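Local coordinates for protein uncharacterized ACR, COG1565 superfamily (PDB 4F3N) that is of unknown function but has a methyltransferase fold, binds S-adenosyl-L-homocysteine and may methylate protein arginines, at residues A122-R127 and T373-E378; K150-L155 and Y169-L174; M91-G96 and L334-A339. All coordinates share one frame; numbering follows the deposited sequence.

Contact 1. Residues A122-R127 and T373-E378; sequences AQTLAR and TDVLAE
Val375 meets three side chains of helix 118-136: Gln123, Thr124 and Arg127. It has the most surface buried here, followed by Arg127 and Gln123. Its two methyls divide the work. CG1 lies 3.7 Å from OE1 of Gln123. CG2 sits over one face of the Arg127 guanidinium, offset toward the rim, with CG2 3.8 Å from NH2. The same methyl also approaches OG1 of Thr124 at 3.9 Å. That hydroxyl is hydrogen-bonded to O of Leu120, one turn back in its own helix, and its contact with Val375 is plain packing.

Arg127 reaches across with its chain extended from CG to NE. This carries the guanidinium past Val375 to the carboxylate of Glu378. The direct salt bridge, NH2 of Arg127 to OE2 of Glu378, is long at 3.7 Å. A water in the guanidinium plane closes the gap: it accepts from NH2 of Arg127 at 3.2 Å and donates to OE2 of Glu378 at 2.6 Å. The two flat groups are 24° apart. A methyl over one face is thus combined with a long, water-bridged salt bridge.

This is helix-to-helix packing: the short, later helix 372-376 lies against helix 118-136. That helix in turn lies against helix 150-161, with Ala122 on Leu151 and Ala126 on Leu155. Leu376 packs on helix 384-398, and helix 363-369 touches both segments, through Thr124, Leu125 and Thr373.

Contact 2. Residues K150-L155 and Y169-L174; sequences KLAAGL and YAIVDL
This contact belongs to a beta-alpha-beta unit of the Rossmann-like methyltransferase fold, made of strand 140-144, helix 150-161 and strand 168-172. Ala152 of the helix meets Tyr169 and Ile171 of the returning strand. The helix and strand segments run nearly antiparallel, at 172°, with their axes 10.6 Å apart. Such a path is expected of a crossover that joins two parallel strands.

Tyr169 carries most of the contact. Its CG is anti to the backbone N (chi1 -170°), and the ring extends from the strand to the helix. CB of Ala152 approaches the ring obliquely, 3.5 Å from CE1 of Tyr169. The phenol oxygen comes still closer to the helix backbone, with OH of Tyr169 3.4 Å from CA of Ala152. The small alanine lets the ring end lie directly against the helix. Leu155, one turn further on, brings CD2 to the ring edge, 3.9 Å from OH of Tyr169. Its side chain crosses the tyrosine at about a right angle. CD1 of Ile171 adds a looser contact, 4.2 Å from CB of Ala152.

No hydrogen bond joins the two segments. The buried Tyr169 hydroxyl is instead hydrogen-bonded to OE1 of Glu143, on the first strand of the unit. This ties the ring end to the neighbouring strand.

Strand 168-172 lies between strands 140-144 and 197-200 in the mixed sheet. Helix 150-161 packs on helix 118-136 through Leu151 and Leu155, while Ala153 touches helix 179-189.

Contact 3. Residues M91-G96 and L334-A339; sequences MGYYSG and LQDITA
Tyr93 and Tyr94 contact Leu334, Gln335 and Asp336, in the segment that runs into strand 336-342. The contact joins the loop after helix 78-87 to a small four-stranded mixed sheet, separate from the seven-stranded methyltransferase sheet. The two segments are 238 residues apart in the chain.

The first kind of interaction is ring-on-backbone packing. With CG anti to its backbone N (chi1 -176°), Tyr93 lays one ring face over the peptide link between Gln335 and Asp336. N of Asp336 lies over the ring centre, 3.7 Å above the plane. C of Gln335 is offset toward the rim. The carbonyl oxygen of Gln335 comes 3.4 Å from CD1 of Tyr93. The Leu334 backbone meets the ring obliquely, its C 3.7 Å from CD1 of Tyr93. CB of Asp336 touches the ring farther round, at 3.9 Å from CE2 of Tyr93. The CB of Gln335 is directed away from the loop, and its amide is held by His325 and Asp327.

Packing of the two tyrosines on each other is the second kind. CD2 of Tyr93 lies over the centre of the Tyr94 ring, 3.7 Å above its plane. CZ of Tyr94 in turn lies at the edge of the Tyr93 ring. Tyr94 also meets the ring of Tyr87, and both loop tyrosines touch Leu86.

The third kind is polar. The Tyr94 ring and the Asp336 carboxylate stand at 90° to each other. Their hydrogen bond is weak despite the 2.5 Å from OH of Tyr94 to OD1 of Asp336, and OD1 approaches the ring obliquely.

Contacts 1 and 2 touch through helices 118-136 and 150-161, with centres 19 Å apart. CB of Ala122 lies 3.5 Å from C of Gly154. Contact 3 touches neither: its nearest atoms are about 7 Å from contact 2 and about 18 Å from contact 1. Along the chain, contact 2 is nested within the loops closed by both others, whereas contacts 1 and 3 cross. Thr113 and Asn214 are among the residues that bind S-adenosyl-L-homocysteine, which is absent from this model. The side chain of Leu151 in contact 2 is about 4 Å from that of Asn214. In contact 3 the side chain of Asp336 is about 8 Å from that of Thr113.

Contact 1. Residues A122-R127 and T373-E378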
# COMPACT_ATOMS: atom_id res chain seq x y z
N ALA A 122 7.03 14.26 -0.27
CA ALA A 122 5.80 15.04 -0.14
C ALA A 122 5.88 16.37 -0.92
O ALA A 122 4.90 16.82 -1.52
CB ALA A 122 5.51 15.31 1.33
N GLN A 123 7.04 17.03 -0.87
CA GLN A 123 7.22 18.26 -1.62
C GLN A 123 6.95 18.07 -3.11
O GLN A 123 6.38 18.91 -3.76
CB GLN A 123 8.62 18.81 -1.44
CG GLN A 123 8.90 19.40 -0.07
CD GLN A 123 10.28 20.03 -0.09
OE1 GLN A 123 11.29 19.33 -0.15
NE2 GLN A 123 10.32 21.34 -0.18
N THR A 124 7.42 16.95 -3.64
CA THR A 124 7.24 16.65 -5.04
C THR A 124 5.82 16.23 -5.33
O THR A 124 5.25 16.70 -6.30
CB THR A 124 8.23 15.56 -5.49
OG1 THR A 124 9.56 16.01 -5.16
CG2 THR A 124 8.11 15.30 -7.03
N LEU A 125 5.27 15.34 -4.51
CA LEU A 125 3.86 14.88 -4.71
C LEU A 125 2.87 16.03 -4.68
O LEU A 125 1.84 15.97 -5.32
CB LEU A 125 3.49 13.84 -3.66
CG LEU A 125 2.09 13.23 -3.62
CD1 LEU A 125 1.82 12.51 -4.93
CD2 LEU A 125 1.97 12.28 -2.39
N ALA A 126 3.17 17.06 -3.87
CA ALA A 126 2.32 18.24 -3.75
C ALA A 126 2.02 18.86 -5.10
O ALA A 126 0.93 19.43 -5.33
CB ALA A 126 2.94 19.26 -2.75
N ARG A 127 2.95 18.77 -6.05
CA ARG A 127 2.69 19.37 -7.37
C ARG A 127 1.56 18.74 -8.18
O ARG A 127 0.59 19.44 -8.51
CB ARG A 127 3.99 19.50 -8.13
CG ARG A 127 4.87 20.51 -7.39
CD ARG A 127 6.29 20.62 -7.89
NE ARG A 127 7.05 21.48 -6.96
CZ ARG A 127 8.25 21.99 -7.22
NH1 ARG A 127 8.86 21.73 -8.38
NH2 ARG A 127 8.83 22.77 -6.31
N THR A 373 13.92 16.88 -9.38
CA THR A 373 15.29 17.37 -9.56
C THR A 373 15.31 18.87 -9.40
O THR A 373 16.32 19.43 -8.98
CB THR A 373 15.93 16.94 -10.88
OG1 THR A 373 15.19 17.44 -11.99
CG2 THR A 373 15.99 15.40 -10.97
N ASP A 374 14.19 19.51 -9.69
CA ASP A 374 14.07 20.98 -9.50
C ASP A 374 14.06 21.29 -8.02
O ASP A 374 14.73 22.22 -7.56
CB ASP A 374 12.82 21.55 -10.17
CG ASP A 374 12.80 21.36 -11.68
OD1 ASP A 374 13.87 21.17 -12.31
OD2 ASP A 374 11.68 21.40 -12.25
N VAL A 375 13.34 20.46 -7.27
CA VAL A 375 13.32 20.56 -5.82
C VAL A 375 14.74 20.42 -5.31
O VAL A 375 15.21 21.24 -4.55
CB VAL A 375 12.41 19.48 -5.19
CG1 VAL A 375 12.47 19.53 -3.66
CG2 VAL A 375 10.97 19.65 -5.68
N LEU A 376 15.44 19.36 -5.71
CA LEU A 376 16.86 19.20 -5.31
C LEU A 376 17.69 20.41 -5.67
O LEU A 376 18.55 20.84 -4.88
CB LEU A 376 17.48 17.93 -5.94
CG LEU A 376 18.92 17.54 -5.60
CD1 LEU A 376 19.10 17.35 -4.10
CD2 LEU A 376 19.28 16.27 -6.37
N ALA A 377 17.46 20.97 -6.85
CA ALA A 377 18.29 22.08 -7.37
C ALA A 377 18.11 23.41 -6.61
O ALA A 377 18.81 24.37 -6.90
CB ALA A 377 18.03 22.30 -8.86
N GLU A 378 17.15 23.46 -5.68
CA GLU A 378 16.98 24.62 -4.77
C GLU A 378 18.09 24.66 -3.71
O GLU A 378 18.36 25.71 -3.11
CB GLU A 378 15.62 24.56 -4.07
CG GLU A 378 14.41 24.71 -4.98
CD GLU A 378 13.09 24.39 -4.30
OE1 GLU A 378 13.01 24.46 -3.05
OE2 GLU A 378 12.09 24.08 -5.00
O HOH W 1 11.48 24.05 -7.53

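Contact 2. Residues K150-L155 and Y169-L174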
# COMPACT_ATOMS: atom_id res chain seq x y z
N LYS A 150 3.75 11.28 8.73
CA LYS A 150 4.85 12.04 8.09
C LYS A 150 4.49 12.58 6.71
O LYS A 150 4.80 13.74 6.36
CB LYS A 150 6.12 11.20 8.00
CG LYS A 150 6.77 10.92 9.31
CD LYS A 150 8.10 10.22 9.07
CE LYS A 150 8.64 9.54 10.32
NZ LYS A 150 8.85 10.54 11.41
N LEU A 151 3.81 11.78 5.91
CA LEU A 151 3.38 12.26 4.59
C LEU A 151 2.35 13.37 4.70
O LEU A 151 2.41 14.34 3.97
CB LEU A 151 2.83 11.12 3.73
CG LEU A 151 2.36 11.51 2.32
CD1 LEU A 151 3.50 12.05 1.51
CD2 LEU A 151 1.84 10.27 1.55
N ALA A 152 1.39 13.22 5.63
CA ALA A 152 0.36 14.23 5.81
C ALA A 152 1.02 15.55 6.20
O ALA A 152 0.68 16.60 5.63
CB ALA A 152 -0.66 13.79 6.91
N ALA A 153 1.94 15.53 7.16
CA ALA A 153 2.59 16.77 7.60
C ALA A 153 3.34 17.41 6.43
O ALA A 153 3.23 18.64 6.20
CB ALA A 153 3.52 16.51 8.77
N GLY A 154 4.03 16.58 5.63
CA GLY A 154 4.79 17.05 4.49
C GLY A 154 3.91 17.60 3.40
O GLY A 154 4.25 18.62 2.77
N LEU A 155 2.80 16.92 3.12
CA LEU A 155 1.94 17.29 1.99
C LEU A 155 1.15 18.57 2.36
O LEU A 155 1.00 19.51 1.56
CB LEU A 155 1.01 16.13 1.66
CG LEU A 155 0.29 16.09 0.33
CD1 LEU A 155 1.21 16.34 -0.88
CD2 LEU A 155 -0.37 14.69 0.18
N TYR A 169 -7.89 18.13 5.57
CA TYR A 169 -7.03 16.97 5.22
C TYR A 169 -7.59 15.87 6.09
O TYR A 169 -7.43 15.93 7.32
CB TYR A 169 -5.56 17.28 5.60
CG TYR A 169 -4.57 16.24 5.05
CD1 TYR A 169 -4.52 14.95 5.59
CD2 TYR A 169 -3.73 16.56 3.97
CE1 TYR A 169 -3.65 14.00 5.07
CE2 TYR A 169 -2.88 15.63 3.47
CZ TYR A 169 -2.81 14.37 4.04
OH TYR A 169 -1.95 13.42 3.48
N ALA A 170 -8.30 14.92 5.48
CA ALA A 170 -8.95 13.82 6.18
C ALA A 170 -8.01 12.63 6.24
O ALA A 170 -7.37 12.28 5.23
CB ALA A 170 -10.26 13.42 5.52
N ILE A 171 -7.87 12.05 7.41
CA ILE A 171 -7.12 10.76 7.54
C ILE A 171 -8.08 9.63 7.92
O ILE A 171 -8.81 9.74 8.89
CB ILE A 171 -5.96 10.81 8.56
CG1 ILE A 171 -4.91 11.82 8.11
CG2 ILE A 171 -5.40 9.41 8.79
CD1 ILE A 171 -3.81 12.16 9.13
N VAL A 172 -8.10 8.55 7.15
CA VAL A 172 -8.90 7.38 7.47
C VAL A 172 -8.09 6.39 8.27
O VAL A 172 -7.15 5.79 7.75
CB VAL A 172 -9.48 6.64 6.23
CG1 VAL A 172 -10.38 5.49 6.68
CG2 VAL A 172 -10.24 7.60 5.34
N ASP A 173 -8.50 6.21 9.53
CA ASP A 173 -7.82 5.38 10.52
C ASP A 173 -8.86 4.42 11.05
O ASP A 173 -9.50 4.67 12.08
CB ASP A 173 -7.23 6.26 11.64
CG ASP A 173 -6.68 5.47 12.80
OD1 ASP A 173 -6.21 4.33 12.63
OD2 ASP A 173 -6.71 5.99 13.93
N LEU A 174 -9.05 3.32 10.33
CA LEU A 174 -10.16 2.42 10.61
C LEU A 174 -10.10 1.87 12.02
O LEU A 174 -11.14 1.68 12.64
CB LEU A 174 -10.17 1.21 9.65
CG LEU A 174 -10.31 1.46 8.14
CD1 LEU A 174 -10.33 0.13 7.37
CD2 LEU A 174 -11.54 2.29 7.85

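Contact 3. Residues M91-G96 and L334-A339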
# COMPACT_ATOMS: atom_id res chain seq x y z
N MET A 91 -3.66 -6.59 19.37
CA MET A 91 -2.58 -7.56 19.24
C MET A 91 -1.98 -7.71 17.85
O MET A 91 -0.90 -8.29 17.69
CB MET A 91 -3.10 -8.92 19.64
CG MET A 91 -3.67 -8.95 21.05
SD MET A 91 -3.91 -10.67 21.49
CE MET A 91 -5.15 -11.20 20.28
N GLY A 92 -2.70 -7.22 16.84
CA GLY A 92 -2.23 -7.30 15.45
C GLY A 92 -1.04 -6.40 15.23
O GLY A 92 -0.82 -5.45 15.99
N TYR A 93 -0.27 -6.64 14.18
CA TYR A 93 0.92 -5.88 13.93
C TYR A 93 0.66 -4.37 13.87
O TYR A 93 1.42 -3.58 14.44
CB TYR A 93 1.56 -6.28 12.63
CG TYR A 93 2.88 -5.58 12.37
CD1 TYR A 93 3.99 -5.87 13.15
CD2 TYR A 93 3.01 -4.63 11.36
CE1 TYR A 93 5.20 -5.23 12.94
CE2 TYR A 93 4.21 -3.98 11.14
CZ TYR A 93 5.30 -4.30 11.93
OH TYR A 93 6.52 -3.69 11.73
N TYR A 94 -0.38 -4.00 13.13
CA TYR A 94 -0.67 -2.58 12.83
C TYR A 94 -1.60 -1.94 13.83
O TYR A 94 -1.79 -0.71 13.82
CB TYR A 94 -1.29 -2.43 11.46
CG TYR A 94 -0.37 -2.68 10.31
CD1 TYR A 94 0.69 -1.82 10.05
CD2 TYR A 94 -0.56 -3.75 9.48
CE1 TYR A 94 1.54 -2.05 8.97
CE2 TYR A 94 0.28 -3.99 8.42
CZ TYR A 94 1.32 -3.13 8.15
OH TYR A 94 2.14 -3.35 7.04
N SER A 95 -2.17 -2.76 14.70
CA SER A 95 -3.33 -2.37 15.48
C SER A 95 -3.00 -2.57 16.95
O SER A 95 -3.83 -3.08 17.71
CB SER A 95 -4.58 -3.18 15.05
OG SER A 95 -4.30 -4.58 15.01
N GLY A 96 -1.79 -2.16 17.32
CA GLY A 96 -1.30 -2.25 18.70
C GLY A 96 0.16 -2.66 18.78
O GLY A 96 0.55 -3.75 18.32
N LEU A 334 4.05 -9.60 15.51
CA LEU A 334 5.32 -8.88 15.71
C LEU A 334 6.09 -8.63 14.42
O LEU A 334 7.19 -8.07 14.44
CB LEU A 334 6.22 -9.62 16.70
CG LEU A 334 5.61 -9.97 18.05
CD1 LEU A 334 6.65 -10.67 18.93
CD2 LEU A 334 5.05 -8.73 18.75
N GLN A 335 5.53 -9.06 13.28
CA GLN A 335 6.14 -8.79 12.01
C GLN A 335 5.07 -8.34 11.00
O GLN A 335 3.88 -8.63 11.15
CB GLN A 335 6.92 -10.01 11.49
CG GLN A 335 6.04 -11.23 11.16
CD GLN A 335 6.79 -12.29 10.38
OE1 GLN A 335 8.03 -12.35 10.37
NE2 GLN A 335 6.03 -13.17 9.70
N ASP A 336 5.56 -7.63 9.98
CA ASP A 336 4.77 -7.16 8.84
C ASP A 336 4.63 -8.33 7.86
O ASP A 336 5.51 -9.17 7.78
CB ASP A 336 5.60 -6.05 8.14
CG ASP A 336 4.81 -5.18 7.25
OD1 ASP A 336 3.59 -5.40 7.10
OD2 ASP A 336 5.45 -4.25 6.71
N ILE A 337 3.54 -8.35 7.11
CA ILE A 337 3.36 -9.28 6.00
C ILE A 337 2.82 -8.44 4.84
O ILE A 337 1.83 -7.72 5.02
CB ILE A 337 2.33 -10.41 6.29
CG1 ILE A 337 2.71 -11.20 7.58
CG2 ILE A 337 2.26 -11.35 5.07
CD1 ILE A 337 1.64 -12.18 8.08
N THR A 338 3.51 -8.44 3.70
CA THR A 338 3.05 -7.63 2.57
C THR A 338 3.11 -8.48 1.31
O THR A 338 3.76 -9.48 1.25
CB THR A 338 3.92 -6.36 2.32
OG1 THR A 338 5.27 -6.75 2.04
CG2 THR A 338 3.90 -5.44 3.52
N ALA A 339 2.41 -8.04 0.29
CA ALA A 339 2.55 -8.61 -1.03
C ALA A 339 2.68 -7.44 -1.97
O ALA A 339 2.19 -6.38 -1.69
CB ALA A 339 1.32 -9.40 -1.41